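Local coordinates for protein cryptochrome DASH, chloroplastic/mitochondrial (Arabidopsis thaliana, PDB 2J4D) that binds FAD and a folate light antenna, repairs cyclobutane pyrimidine dimers in single-stranded DNA, and may act as a blue-light photoreceptor, at residues V256-E261 against S285-P290; D267-Y272 against E304-Y309. All blocks are in the same frame, centred on the assembly; numbering follows the deposited sequence.

Contact 1: residues V256-E261 against S285-P290. With FAD (flavin-adenine dinucleotide), chain C.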
ATOM      1  N   VAL A 256      -9.092  -7.888  -6.730  1.00 17.48           N
ATOM      2  CA  VAL A 256     -10.482  -8.214  -6.441  1.00 20.49           C
ATOM      3  C   VAL A 256     -10.594  -9.729  -6.276  1.00 19.99           C
ATOM      4  O   VAL A 256     -11.495 -10.226  -5.605  1.00 20.38           O
ATOM      5  CB  VAL A 256     -11.448  -7.702  -7.541  1.00 18.75           C
ATOM      6  CG1 VAL A 256     -11.275  -6.185  -7.703  1.00 17.72           C
ATOM      7  CG2 VAL A 256     -11.206  -8.421  -8.841  1.00 17.85           C
ATOM      8  N   GLY A 257      -9.653 -10.456  -6.870  1.00 21.55           N
ATOM      9  CA  GLY A 257      -9.650 -11.901  -6.730  1.00 18.98           C
ATOM     10  C   GLY A 257      -9.362 -12.276  -5.284  1.00 19.67           C
ATOM     11  O   GLY A 257      -9.932 -13.238  -4.764  1.00 20.00           O
ATOM     12  N   ARG A 258      -8.480 -11.517  -4.627  1.00 18.12           N
ATOM     13  CA  ARG A 258      -8.142 -11.788  -3.227  1.00 17.15           C
ATOM     14  C   ARG A 258      -9.296 -11.418  -2.301  1.00 18.40           C
ATOM     15  O   ARG A 258      -9.522 -12.089  -1.289  1.00 18.42           O
ATOM     16  CB  ARG A 258      -6.860 -11.039  -2.823  1.00 17.39           C
ATOM     17  CG  ARG A 258      -6.471 -11.172  -1.343  1.00 13.94           C
ATOM     18  CD  ARG A 258      -6.328 -12.636  -0.882  1.00 16.30           C
ATOM     19  NE  ARG A 258      -6.084 -12.693   0.557  1.00 19.79           N
ATOM     20  CZ  ARG A 258      -5.892 -13.807   1.260  1.00 18.40           C
ATOM     21  NH1 ARG A 258      -5.912 -14.995   0.664  1.00 20.40           N
ATOM     22  NH2 ARG A 258      -5.675 -13.726   2.569  1.00 17.20           N
ATOM     23  N   VAL A 259     -10.022 -10.348  -2.630  1.00 17.24           N
ATOM     24  CA  VAL A 259     -11.168  -9.961  -1.812  1.00 18.96           C
ATOM     25  C   VAL A 259     -12.180 -11.115  -1.909  1.00 20.24           C
ATOM     26  O   VAL A 259     -12.738 -11.562  -0.907  1.00 19.57           O
ATOM     27  CB  VAL A 259     -11.820  -8.642  -2.314  1.00 17.94           C
ATOM     28  CG1 VAL A 259     -13.128  -8.402  -1.591  1.00 19.45           C
ATOM     29  CG2 VAL A 259     -10.888  -7.465  -2.028  1.00 18.44           C
ATOM     30  N   PHE A 260     -12.396 -11.605  -3.122  1.00 18.65           N
ATOM     31  CA  PHE A 260     -13.311 -12.724  -3.323  1.00 22.07           C
ATOM     32  C   PHE A 260     -12.815 -13.960  -2.565  1.00 21.33           C
ATOM     33  O   PHE A 260     -13.568 -14.627  -1.856  1.00 19.97           O
ATOM     34  CB  PHE A 260     -13.403 -13.046  -4.816  1.00 20.50           C
ATOM     35  CG  PHE A 260     -14.075 -14.348  -5.116  1.00 24.29           C
ATOM     36  CD1 PHE A 260     -15.457 -14.475  -5.021  1.00 23.21           C
ATOM     37  CD2 PHE A 260     -13.318 -15.461  -5.475  1.00 23.80           C
ATOM     38  CE1 PHE A 260     -16.077 -15.693  -5.277  1.00 28.18           C
ATOM     39  CE2 PHE A 260     -13.931 -16.689  -5.736  1.00 26.70           C
ATOM     40  CZ  PHE A 260     -15.312 -16.803  -5.636  1.00 27.21           C
ATOM     41  N   GLU A 261     -11.531 -14.253  -2.712  1.00 20.59           N
ATOM     42  CA  GLU A 261     -10.937 -15.422  -2.075  1.00 22.81           C
ATOM     43  C   GLU A 261     -11.036 -15.445  -0.548  1.00 23.25           C
ATOM     44  O   GLU A 261     -11.453 -16.443   0.049  1.00 20.81           O
ATOM     45  CB  GLU A 261      -9.472 -15.535  -2.493  1.00 21.85           C
ATOM     46  CG  GLU A 261      -8.748 -16.727  -1.909  1.00 25.18           C
ATOM     47  CD  GLU A 261      -7.314 -16.805  -2.383  1.00 27.10           C
ATOM     48  OE1 GLU A 261      -6.461 -16.054  -1.857  1.00 25.97           O
ATOM     49  OE2 GLU A 261      -7.045 -17.605  -3.301  1.00 30.13           O
ATOM     50  N   SER A 285      -4.980 -13.137   7.754  1.00 21.41           N
ATOM     51  CA  SER A 285      -5.475 -11.765   7.576  1.00 21.16           C
ATOM     52  C   SER A 285      -5.872 -11.532   6.126  1.00 20.12           C
ATOM     53  O   SER A 285      -5.628 -12.383   5.276  1.00 20.53           O
ATOM     54  CB  SER A 285      -4.409 -10.752   8.002  1.00 20.21           C
ATOM     55  OG  SER A 285      -3.266 -10.833   7.167  1.00 18.85           O
ATOM     56  N   THR A 286      -6.477 -10.383   5.825  1.00 17.57           N
ATOM     57  CA  THR A 286      -6.917 -10.145   4.454  1.00 17.54           C
ATOM     58  C   THR A 286      -5.819 -10.128   3.402  1.00 16.49           C
ATOM     59  O   THR A 286      -6.057 -10.530   2.260  1.00 16.66           O
ATOM     60  CB  THR A 286      -7.680  -8.803   4.294  1.00 17.89           C
ATOM     61  OG1 THR A 286      -6.755  -7.714   4.432  1.00 17.98           O
ATOM     62  CG2 THR A 286      -8.807  -8.680   5.329  1.00 18.85           C
ATOM     63  N   LYS A 287      -4.634  -9.662   3.786  1.00 15.75           N
ATOM     64  CA  LYS A 287      -3.513  -9.511   2.858  1.00 15.39           C
ATOM     65  C   LYS A 287      -3.894  -8.521   1.734  1.00 16.10           C
ATOM     66  O   LYS A 287      -3.365  -8.584   0.621  1.00 15.76           O
ATOM     67  CB  LYS A 287      -3.116 -10.863   2.254  1.00 18.85           C
ATOM     68  CG  LYS A 287      -2.706 -11.903   3.301  1.00 19.46           C
ATOM     69  CD  LYS A 287      -1.574 -11.395   4.184  1.00 19.11           C
ATOM     70  CE  LYS A 287      -1.097 -12.476   5.165  1.00 20.18           C
ATOM     71  NZ  LYS A 287      -2.207 -13.015   6.022  1.00 21.63           N
ATOM     72  N   PHE A 288      -4.800  -7.594   2.024  1.00 16.35           N
ATOM     73  CA  PHE A 288      -5.204  -6.622   1.000  1.00 16.49           C
ATOM     74  C   PHE A 288      -4.207  -5.473   0.807  1.00 15.51           C
ATOM     75  O   PHE A 288      -4.248  -4.782  -0.211  1.00 14.96           O
ATOM     76  CB  PHE A 288      -6.550  -5.949   1.340  1.00 13.84           C
ATOM     77  CG  PHE A 288      -7.739  -6.882   1.406  1.00 17.64           C
ATOM     78  CD1 PHE A 288      -7.717  -8.138   0.811  1.00 19.28           C
ATOM     79  CD2 PHE A 288      -8.910  -6.460   2.043  1.00 16.32           C
ATOM     80  CE1 PHE A 288      -8.849  -8.962   0.851  1.00 18.87           C
ATOM     81  CE2 PHE A 288     -10.039  -7.268   2.090  1.00 17.37           C
ATOM     82  CZ  PHE A 288     -10.014  -8.522   1.493  1.00 18.42           C
ATOM     83  N   SER A 289      -3.325  -5.261   1.776  1.00 15.39           N
ATOM     84  CA  SER A 289      -2.430  -4.109   1.735  1.00 16.19           C
ATOM     85  C   SER A 289      -1.666  -3.740   0.467  1.00 15.66           C
ATOM     86  O   SER A 289      -1.625  -2.565   0.103  1.00 16.23           O
ATOM     87  CB  SER A 289      -1.464  -4.158   2.921  1.00 17.85           C
ATOM     88  OG  SER A 289      -0.591  -5.266   2.835  1.00 19.45           O
ATOM     89  N   PRO A 290      -1.054  -4.715  -0.230  1.00 14.43           N
ATOM     90  CA  PRO A 290      -0.334  -4.300  -1.438  1.00 14.85           C
ATOM     91  C   PRO A 290      -1.251  -3.709  -2.508  1.00 15.55           C
ATOM     92  O   PRO A 290      -0.883  -2.747  -3.182  1.00 14.09           O
ATOM     93  CB  PRO A 290       0.352  -5.592  -1.908  1.00 16.34           C
ATOM     94  CG  PRO A 290       0.479  -6.410  -0.636  1.00 20.43           C
ATOM     95  CD  PRO A 290      -0.865  -6.152   0.027  1.00 17.08           C
TER
HETATM   96  PA  FAD C1498      -5.209  -6.623   7.833  1.00 21.50           P
HETATM   97  O1A FAD C1498      -5.944  -7.579   6.980  1.00 18.10           O
HETATM   98  O2A FAD C1498      -5.052  -6.896   9.282  1.00 19.34           O
HETATM   99  O5B FAD C1498      -5.860  -5.158   7.702  1.00 19.70           O
HETATM  100  C5B FAD C1498      -6.691  -4.820   6.570  1.00 16.55           C
HETATM  101  C4B FAD C1498      -6.210  -3.479   6.006  1.00 18.02           C
HETATM  102  O4B FAD C1498      -6.297  -2.498   7.039  1.00 17.38           O
HETATM  103  C3B FAD C1498      -4.757  -3.455   5.545  1.00 18.62           C
HETATM  104  O3B FAD C1498      -4.582  -4.019   4.256  1.00 18.28           O
HETATM  105  C2B FAD C1498      -4.447  -1.993   5.645  1.00 20.21           C
HETATM  106  O2B FAD C1498      -4.766  -1.235   4.500  1.00 20.32           O
HETATM  107  C1B FAD C1498      -5.215  -1.561   6.906  1.00 17.78           C
HETATM  108  N9A FAD C1498      -4.431  -1.571   8.159  1.00 18.60           N
HETATM  109  C8A FAD C1498      -4.376  -2.565   9.116  1.00 20.77           C
HETATM  110  N7A FAD C1498      -3.578  -2.255  10.129  1.00 22.73           N
HETATM  111  C5A FAD C1498      -3.095  -1.001   9.824  1.00 19.35           C
HETATM  112  C6A FAD C1498      -2.200  -0.140  10.501  1.00 19.58           C
HETATM  113  N6A FAD C1498      -1.637  -0.410  11.671  1.00 19.70           N
HETATM  114  N1A FAD C1498      -1.910   1.074   9.900  1.00 16.00           N
HETATM  115  C2A FAD C1498      -2.470   1.396   8.687  1.00 19.84           C
HETATM  116  N3A FAD C1498      -3.331   0.618   7.988  1.00 18.69           N
HETATM  117  C4A FAD C1498      -3.602  -0.572   8.590  1.00 20.89           C
HETATM  118  N1  FAD C1498       0.632  -0.721   6.097  1.00 15.24           N
HETATM  119  C2  FAD C1498       0.644  -0.287   4.788  1.00 18.86           C
HETATM  120  O2  FAD C1498      -0.356  -0.350   4.096  1.00 17.70           O
HETATM  121  N3  FAD C1498       1.842   0.228   4.269  1.00 17.27           N
HETATM  122  C4  FAD C1498       3.026   0.329   4.995  1.00 19.67           C
HETATM  123  O4  FAD C1498       4.058   0.793   4.475  1.00 17.11           O
HETATM  124  C4X FAD C1498       3.007  -0.119   6.338  1.00 17.71           C
HETATM  125  N5  FAD C1498       4.154  -0.059   7.144  1.00 21.02           N
HETATM  126  C5X FAD C1498       4.097  -0.395   8.498  1.00 19.35           C
HETATM  127  C6  FAD C1498       5.212  -0.217   9.327  1.00 19.23           C
HETATM  128  C7  FAD C1498       5.190  -0.549  10.701  1.00 16.32           C
HETATM  129  C7M FAD C1498       6.426  -0.330  11.540  1.00 18.46           C
HETATM  130  C8  FAD C1498       3.973  -1.088  11.256  1.00 19.40           C
HETATM  131  C8M FAD C1498       3.854  -1.475  12.721  1.00 16.65           C
HETATM  132  C9  FAD C1498       2.845  -1.270  10.432  1.00 16.87           C
HETATM  133  C9A FAD C1498       2.877  -0.932   9.046  1.00 18.68           C
HETATM  134  N10 FAD C1498       1.751  -1.108   8.189  1.00 18.73           N
HETATM  135  C10 FAD C1498       1.785  -0.642   6.856  1.00 17.85           C
HETATM  136  C1' FAD C1498       0.404  -1.412   8.772  1.00 18.25           C
HETATM  137  C2' FAD C1498       0.006  -2.899   8.865  1.00 17.63           C
HETATM  138  O2' FAD C1498       1.040  -3.633   9.498  1.00 21.08           O
HETATM  139  C3' FAD C1498      -0.241  -3.459   7.465  1.00 20.13           C
HETATM  140  O3' FAD C1498      -1.239  -2.681   6.776  1.00 21.00           O
HETATM  141  C4' FAD C1498      -0.746  -4.912   7.435  1.00 18.54           C
HETATM  142  O4' FAD C1498       0.222  -5.787   8.017  1.00 16.72           O
HETATM  143  C5' FAD C1498      -1.005  -5.315   5.989  1.00 19.82           C
HETATM  144  O5' FAD C1498      -1.500  -6.656   5.938  1.00 19.80           O
HETATM  145  P   FAD C1498      -3.020  -7.071   5.874  1.00 21.02           P
HETATM  146  O1P FAD C1498      -3.534  -6.463   4.635  1.00 18.41           O
HETATM  147  O2P FAD C1498      -3.116  -8.555   5.929  1.00 21.40           O
HETATM  148  O3P FAD C1498      -3.724  -6.565   7.205  1.00 18.92           O
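With CG anti to the backbone N (chi1 176°) and a bend at chi2 (55°), Arg258 reaches off its helix to the backbone of 285-290, while Phe288, its CG anti to its own carbonyl carbon, swings its ring back against that helix. In this member of the class-1 DNA photolyase family, 285-290 carries the loop, and the start of helix 289-293, that bind the FAD diphosphate. The NE of Arg258 gives a nearly straight bond to Thr286 O at 2.8 Å, in the guanidinium plane, and NH2 adds weak bonds to Thr286 O and Ser285 O. Arginine suits the place because its flat, many-armed end serves two buried carbonyls while NH1 pairs with Glu261 OE1 at 2.8 Å, one helical turn on. Replacing this arginine by an alanine is likely to leave the two carbonyls without these donors, Glu261 OE1 without its partner in the helix, and the loop freer to shift. Beside this polar grip, Val259 lays CG2 over one face of the Phe288 ring, a CH-pi contact 4.0 Å from the centroid, while the CB of Thr286 sits over the opposite face. The small, branched valine lets the ring come close to the helix, CE1 lying 3.7 Å from Val259 CA. With the carbonyls turned to the arginine, the loop offers the FAD diphosphate its N-H groups and short hydroxyls: the backbone N of Thr286, Lys287 and Ser289 all donate to phosphate oxygens. Thr286 OG1 closes an ST turn by accepting from Phe288 N and also donates to FAD O1A at 2.7 Å.

Contact 2: residues D267-Y272 against E304-Y309. With FAD (flavin-adenine dinucleotide), chain C.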
ATOM      1  N   ASP A 267     -14.353 -17.947   2.991  1.00 24.90           N
ATOM      2  CA  ASP A 267     -15.242 -17.545   4.087  1.00 25.82           C
ATOM      3  C   ASP A 267     -14.456 -17.297   5.382  1.00 26.64           C
ATOM      4  O   ASP A 267     -14.866 -17.705   6.468  1.00 27.16           O
ATOM      5  CB  ASP A 267     -16.295 -18.650   4.282  1.00 30.15           C
ATOM      6  CG  ASP A 267     -17.516 -18.188   5.067  1.00 33.16           C
ATOM      7  OD1 ASP A 267     -17.863 -16.989   5.012  1.00 31.34           O
ATOM      8  OD2 ASP A 267     -18.147 -19.046   5.722  1.00 32.86           O
ATOM      9  N   LEU A 268     -13.324 -16.610   5.266  1.00 23.65           N
ATOM     10  CA  LEU A 268     -12.486 -16.333   6.424  1.00 23.36           C
ATOM     11  C   LEU A 268     -12.779 -15.011   7.123  1.00 25.51           C
ATOM     12  O   LEU A 268     -12.299 -14.775   8.230  1.00 23.99           O
ATOM     13  CB  LEU A 268     -11.013 -16.364   6.020  1.00 24.05           C
ATOM     14  CG  LEU A 268     -10.507 -17.748   5.617  1.00 27.86           C
ATOM     15  CD1 LEU A 268      -9.087 -17.653   5.094  1.00 28.87           C
ATOM     16  CD2 LEU A 268     -10.574 -18.675   6.829  1.00 32.06           C
ATOM     17  N   LEU A 269     -13.566 -14.151   6.489  1.00 24.41           N
ATOM     18  CA  LEU A 269     -13.859 -12.855   7.086  1.00 27.02           C
ATOM     19  C   LEU A 269     -14.489 -12.964   8.464  1.00 25.80           C
ATOM     20  O   LEU A 269     -14.187 -12.162   9.349  1.00 26.61           O
ATOM     21  CB  LEU A 269     -14.770 -12.027   6.170  1.00 24.35           C
ATOM     22  CG  LEU A 269     -15.132 -10.631   6.699  1.00 29.03           C
ATOM     23  CD1 LEU A 269     -13.857  -9.847   6.992  1.00 24.61           C
ATOM     24  CD2 LEU A 269     -16.014  -9.898   5.688  1.00 26.92           C
ATOM     25  N   LYS A 270     -15.344 -13.962   8.658  1.00 28.24           N
ATOM     26  CA  LYS A 270     -16.013 -14.126   9.945  1.00 26.17           C
ATOM     27  C   LYS A 270     -15.117 -14.515  11.119  1.00 27.34           C
ATOM     28  O   LYS A 270     -15.592 -14.576  12.256  1.00 26.09           O
ATOM     29  CB  LYS A 270     -17.157 -15.135   9.824  1.00 28.87           C
ATOM     30  CG  LYS A 270     -16.724 -16.521   9.391  1.00 33.20           C
ATOM     31  CD  LYS A 270     -17.913 -17.462   9.385  1.00 36.97           C
ATOM     32  CE  LYS A 270     -17.608 -18.738   8.621  1.00 41.56           C
ATOM     33  NZ  LYS A 270     -16.407 -19.426   9.145  1.00 42.84           N
ATOM     34  N   VAL A 271     -13.837 -14.784  10.865  1.00 24.69           N
ATOM     35  CA  VAL A 271     -12.913 -15.136  11.955  1.00 27.48           C
ATOM     36  C   VAL A 271     -11.662 -14.269  11.917  1.00 26.71           C
ATOM     37  O   VAL A 271     -10.712 -14.482  12.681  1.00 25.97           O
ATOM     38  CB  VAL A 271     -12.472 -16.624  11.906  1.00 27.20           C
ATOM     39  CG1 VAL A 271     -13.689 -17.519  11.978  1.00 28.95           C
ATOM     40  CG2 VAL A 271     -11.659 -16.902  10.646  1.00 28.99           C
ATOM     41  N   TYR A 272     -11.686 -13.279  11.032  1.00 26.12           N
ATOM     42  CA  TYR A 272     -10.575 -12.352  10.854  1.00 23.84           C
ATOM     43  C   TYR A 272      -9.990 -11.806  12.162  1.00 22.38           C
ATOM     44  O   TYR A 272      -8.782 -11.874  12.378  1.00 22.56           O
ATOM     45  CB  TYR A 272     -11.018 -11.179   9.960  1.00 23.21           C
ATOM     46  CG  TYR A 272     -10.056 -10.016   9.978  1.00 25.02           C
ATOM     47  CD1 TYR A 272      -8.800 -10.116   9.375  1.00 22.04           C
ATOM     48  CD2 TYR A 272     -10.353  -8.856  10.695  1.00 24.91           C
ATOM     49  CE1 TYR A 272      -7.860  -9.101   9.500  1.00 24.72           C
ATOM     50  CE2 TYR A 272      -9.422  -7.834  10.829  1.00 28.10           C
ATOM     51  CZ  TYR A 272      -8.173  -7.967  10.235  1.00 27.72           C
ATOM     52  OH  TYR A 272      -7.214  -6.999  10.433  1.00 26.38           O
ATOM     53  N   GLU A 304     -18.398  -2.234   0.654  1.00 20.51           N
ATOM     54  CA  GLU A 304     -19.615  -2.764   0.067  1.00 20.26           C
ATOM     55  C   GLU A 304     -19.605  -4.286   0.052  1.00 21.38           C
ATOM     56  O   GLU A 304     -20.652  -4.909   0.195  1.00 22.33           O
ATOM     57  CB  GLU A 304     -19.820  -2.206  -1.341  1.00 25.25           C
ATOM     58  CG  GLU A 304     -20.271  -0.753  -1.318  1.00 31.46           C
ATOM     59  CD  GLU A 304     -20.845  -0.283  -2.642  1.00 38.35           C
ATOM     60  OE1 GLU A 304     -20.224   0.585  -3.282  1.00 36.26           O
ATOM     61  OE2 GLU A 304     -21.920  -0.785  -3.039  1.00 42.38           O
ATOM     62  N   GLU A 305     -18.426  -4.883  -0.114  1.00 18.60           N
ATOM     63  CA  GLU A 305     -18.316  -6.340  -0.114  1.00 17.45           C
ATOM     64  C   GLU A 305     -18.577  -6.847   1.304  1.00 18.45           C
ATOM     65  O   GLU A 305     -19.222  -7.885   1.494  1.00 19.12           O
ATOM     66  CB  GLU A 305     -16.926  -6.771  -0.590  1.00 16.84           C
ATOM     67  CG  GLU A 305     -16.723  -6.613  -2.085  1.00 19.51           C
ATOM     68  CD  GLU A 305     -17.607  -7.554  -2.894  1.00 23.77           C
ATOM     69  OE1 GLU A 305     -17.512  -8.782  -2.694  1.00 24.70           O
ATOM     70  OE2 GLU A 305     -18.396  -7.066  -3.731  1.00 28.64           O
ATOM     71  N   VAL A 306     -18.070  -6.114   2.295  1.00 16.25           N
ATOM     72  CA  VAL A 306     -18.295  -6.469   3.699  1.00 19.19           C
ATOM     73  C   VAL A 306     -19.797  -6.360   4.023  1.00 20.57           C
ATOM     74  O   VAL A 306     -20.353  -7.198   4.742  1.00 21.99           O
ATOM     75  CB  VAL A 306     -17.509  -5.532   4.655  1.00 20.17           C
ATOM     76  CG1 VAL A 306     -17.978  -5.735   6.096  1.00 20.71           C
ATOM     77  CG2 VAL A 306     -16.015  -5.815   4.559  1.00 20.89           C
ATOM     78  N   GLN A 307     -20.451  -5.328   3.501  1.00 20.52           N
ATOM     79  CA  GLN A 307     -21.885  -5.158   3.739  1.00 22.95           C
ATOM     80  C   GLN A 307     -22.648  -6.345   3.173  1.00 20.61           C
ATOM     81  O   GLN A 307     -23.570  -6.869   3.806  1.00 20.40           O
ATOM     82  CB  GLN A 307     -22.411  -3.891   3.060  1.00 25.72           C
ATOM     83  CG  GLN A 307     -22.017  -2.574   3.709  1.00 25.11           C
ATOM     84  CD  GLN A 307     -22.585  -1.398   2.933  1.00 33.09           C
ATOM     85  OE1 GLN A 307     -22.299  -1.222   1.739  1.00 26.81           O
ATOM     86  NE2 GLN A 307     -23.405  -0.592   3.601  1.00 32.61           N
ATOM     87  N   ARG A 308     -22.280  -6.758   1.966  1.00 20.13           N
ATOM     88  CA  ARG A 308     -22.955  -7.884   1.344  1.00 20.04           C
ATOM     89  C   ARG A 308     -22.705  -9.159   2.145  1.00 22.51           C
ATOM     90  O   ARG A 308     -23.613  -9.979   2.328  1.00 21.45           O
ATOM     91  CB  ARG A 308     -22.499  -8.063  -0.108  1.00 23.60           C
ATOM     92  CG  ARG A 308     -23.385  -9.061  -0.853  1.00 23.58           C
ATOM     93  CD  ARG A 308     -23.240  -9.004  -2.369  1.00 29.10           C
ATOM     94  NE  ARG A 308     -22.130  -9.817  -2.852  1.00 32.57           N
ATOM     95  CZ  ARG A 308     -20.926  -9.339  -3.123  1.00 32.66           C
ATOM     96  NH1 ARG A 308     -20.685  -8.046  -2.959  1.00 34.00           N
ATOM     97  NH2 ARG A 308     -19.967 -10.151  -3.555  1.00 30.60           N
ATOM     98  N   TYR A 309     -21.480  -9.317   2.637  1.00 19.97           N
ATOM     99  CA  TYR A 309     -21.133 -10.489   3.432  1.00 20.63           C
ATOM    100  C   TYR A 309     -21.981 -10.531   4.699  1.00 22.30           C
ATOM    101  O   TYR A 309     -22.534 -11.584   5.058  1.00 22.07           O
ATOM    102  CB  TYR A 309     -19.655 -10.448   3.816  1.00 19.61           C
ATOM    103  CG  TYR A 309     -19.154 -11.682   4.545  1.00 21.16           C
ATOM    104  CD1 TYR A 309     -18.557 -12.734   3.850  1.00 21.10           C
ATOM    105  CD2 TYR A 309     -19.244 -11.779   5.936  1.00 20.91           C
ATOM    106  CE1 TYR A 309     -18.053 -13.850   4.522  1.00 23.22           C
ATOM    107  CE2 TYR A 309     -18.748 -12.885   6.614  1.00 22.47           C
ATOM    108  CZ  TYR A 309     -18.149 -13.918   5.903  1.00 25.80           C
ATOM    109  OH  TYR A 309     -17.631 -15.005   6.579  1.00 25.03           O
TER
HETATM  110  PA  FAD C1498      -5.209  -6.623   7.833  1.00 21.50           P
HETATM  111  O1A FAD C1498      -5.944  -7.579   6.980  1.00 18.10           O
HETATM  112  O2A FAD C1498      -5.052  -6.896   9.282  1.00 19.34           O
HETATM  113  O5B FAD C1498      -5.860  -5.158   7.702  1.00 19.70           O
HETATM  114  C5B FAD C1498      -6.691  -4.820   6.570  1.00 16.55           C
HETATM  115  C4B FAD C1498      -6.210  -3.479   6.006  1.00 18.02           C
HETATM  116  O4B FAD C1498      -6.297  -2.498   7.039  1.00 17.38           O
HETATM  117  C3B FAD C1498      -4.757  -3.455   5.545  1.00 18.62           C
HETATM  118  O3B FAD C1498      -4.582  -4.019   4.256  1.00 18.28           O
HETATM  119  C2B FAD C1498      -4.447  -1.993   5.645  1.00 20.21           C
HETATM  120  O2B FAD C1498      -4.766  -1.235   4.500  1.00 20.32           O
HETATM  121  C1B FAD C1498      -5.215  -1.561   6.906  1.00 17.78           C
HETATM  122  N9A FAD C1498      -4.431  -1.571   8.159  1.00 18.60           N
HETATM  123  C8A FAD C1498      -4.376  -2.565   9.116  1.00 20.77           C
HETATM  124  N7A FAD C1498      -3.578  -2.255  10.129  1.00 22.73           N
HETATM  125  C5A FAD C1498      -3.095  -1.001   9.824  1.00 19.35           C
HETATM  126  C6A FAD C1498      -2.200  -0.140  10.501  1.00 19.58           C
HETATM  127  N6A FAD C1498      -1.637  -0.410  11.671  1.00 19.70           N
HETATM  128  N1A FAD C1498      -1.910   1.074   9.900  1.00 16.00           N
HETATM  129  C2A FAD C1498      -2.470   1.396   8.687  1.00 19.84           C
HETATM  130  N3A FAD C1498      -3.331   0.618   7.988  1.00 18.69           N
HETATM  131  C4A FAD C1498      -3.602  -0.572   8.590  1.00 20.89           C
HETATM  132  N1  FAD C1498       0.632  -0.721   6.097  1.00 15.24           N
HETATM  133  C2  FAD C1498       0.644  -0.287   4.788  1.00 18.86           C
HETATM  134  O2  FAD C1498      -0.356  -0.350   4.096  1.00 17.70           O
HETATM  135  N3  FAD C1498       1.842   0.228   4.269  1.00 17.27           N
HETATM  136  C4  FAD C1498       3.026   0.329   4.995  1.00 19.67           C
HETATM  137  O4  FAD C1498       4.058   0.793   4.475  1.00 17.11           O
HETATM  138  C4X FAD C1498       3.007  -0.119   6.338  1.00 17.71           C
HETATM  139  N5  FAD C1498       4.154  -0.059   7.144  1.00 21.02           N
HETATM  140  C5X FAD C1498       4.097  -0.395   8.498  1.00 19.35           C
HETATM  141  C6  FAD C1498       5.212  -0.217   9.327  1.00 19.23           C
HETATM  142  C7  FAD C1498       5.190  -0.549  10.701  1.00 16.32           C
HETATM  143  C7M FAD C1498       6.426  -0.330  11.540  1.00 18.46           C
HETATM  144  C8  FAD C1498       3.973  -1.088  11.256  1.00 19.40           C
HETATM  145  C8M FAD C1498       3.854  -1.475  12.721  1.00 16.65           C
HETATM  146  C9  FAD C1498       2.845  -1.270  10.432  1.00 16.87           C
HETATM  147  C9A FAD C1498       2.877  -0.932   9.046  1.00 18.68           C
HETATM  148  N10 FAD C1498       1.751  -1.108   8.189  1.00 18.73           N
HETATM  149  C10 FAD C1498       1.785  -0.642   6.856  1.00 17.85           C
HETATM  150  C1' FAD C1498       0.404  -1.412   8.772  1.00 18.25           C
HETATM  151  C2' FAD C1498       0.006  -2.899   8.865  1.00 17.63           C
HETATM  152  O2' FAD C1498       1.040  -3.633   9.498  1.00 21.08           O
HETATM  153  C3' FAD C1498      -0.241  -3.459   7.465  1.00 20.13           C
HETATM  154  O3' FAD C1498      -1.239  -2.681   6.776  1.00 21.00           O
HETATM  155  C4' FAD C1498      -0.746  -4.912   7.435  1.00 18.54           C
HETATM  156  O4' FAD C1498       0.222  -5.787   8.017  1.00 16.72           O
HETATM  157  C5' FAD C1498      -1.005  -5.315   5.989  1.00 19.82           C
HETATM  158  O5' FAD C1498      -1.500  -6.656   5.938  1.00 19.80           O
HETATM  159  P   FAD C1498      -3.020  -7.071   5.874  1.00 21.02           P
HETATM  160  O1P FAD C1498      -3.534  -6.463   4.635  1.00 18.41           O
HETATM  161  O2P FAD C1498      -3.116  -8.555   5.929  1.00 21.40           O
HETATM  162  O3P FAD C1498      -3.724  -6.565   7.205  1.00 18.92           O
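Asp267 OD1 receives the phenol of Tyr309, whose OH donates to it at 2.5 Å from above the carboxylate plane, and it also forms a salt bridge with Arg313. That nearby positive charge probably favours an ionised carboxylate, a strong acceptor for the tyrosine. The phenol oxygen takes in turn a weak bond from Lys270 N, at 3.3 Å, so Tyr309 OH links a side chain and a backbone N-H of the same short loop. CG of Tyr309 is anti to its backbone N (chi1 -175°), which sends the ring off helix 299-312 toward this loop. Leu269 runs antiparallel alongside the tyrosine side chain and sets CD2 over one face, a CH-pi contact 4.0 Å from the centroid; the same methyl touches Val306 CG2 at 4.2 Å, one turn back on the helix. Tyrosine suits this place by joining an apolar face to a polar tip. In the helical FAD-binding domain, the contact packs the turn between helices 252-265 and 272-275 against helix 299-312, and Trp264 meets the Tyr309 ring edge-to-face. Asp267 leaves the preceding helix with positive phi, and Val271 occupies the N-cap position of the next one. Tyr272, the first residue of that helix, points its phenol to the cofactor, OH donating to FAD O2A in the plane of its ring over a very short 2.5 Å, while Arg276 also bonds that hydroxyl.

Of the four segments, 256-261 on helix 252-265 comes first from the N terminus; the turn 267-272 follows, then 285-290 with its diphosphate-binding loop and the start of helix 289-293, and last 304-309 on helix 299-312. Contact 1 closes a loop of 23 residues and contact 2 one of 31, and the two cross, since their segments alternate along the chain. Together they tie helix 252-265, the turn after it, the diphosphate-binding loop and helix 299-312 into one body; the centres of the two contacts lie about 11 Å apart. They also touch directly: Val259 CG1 meets Glu305 CG at 4.0 Å, and Tyr272 packs on Ser285. Both reach the FAD diphosphate, contact 1 through its loop and contact 2 through Tyr272.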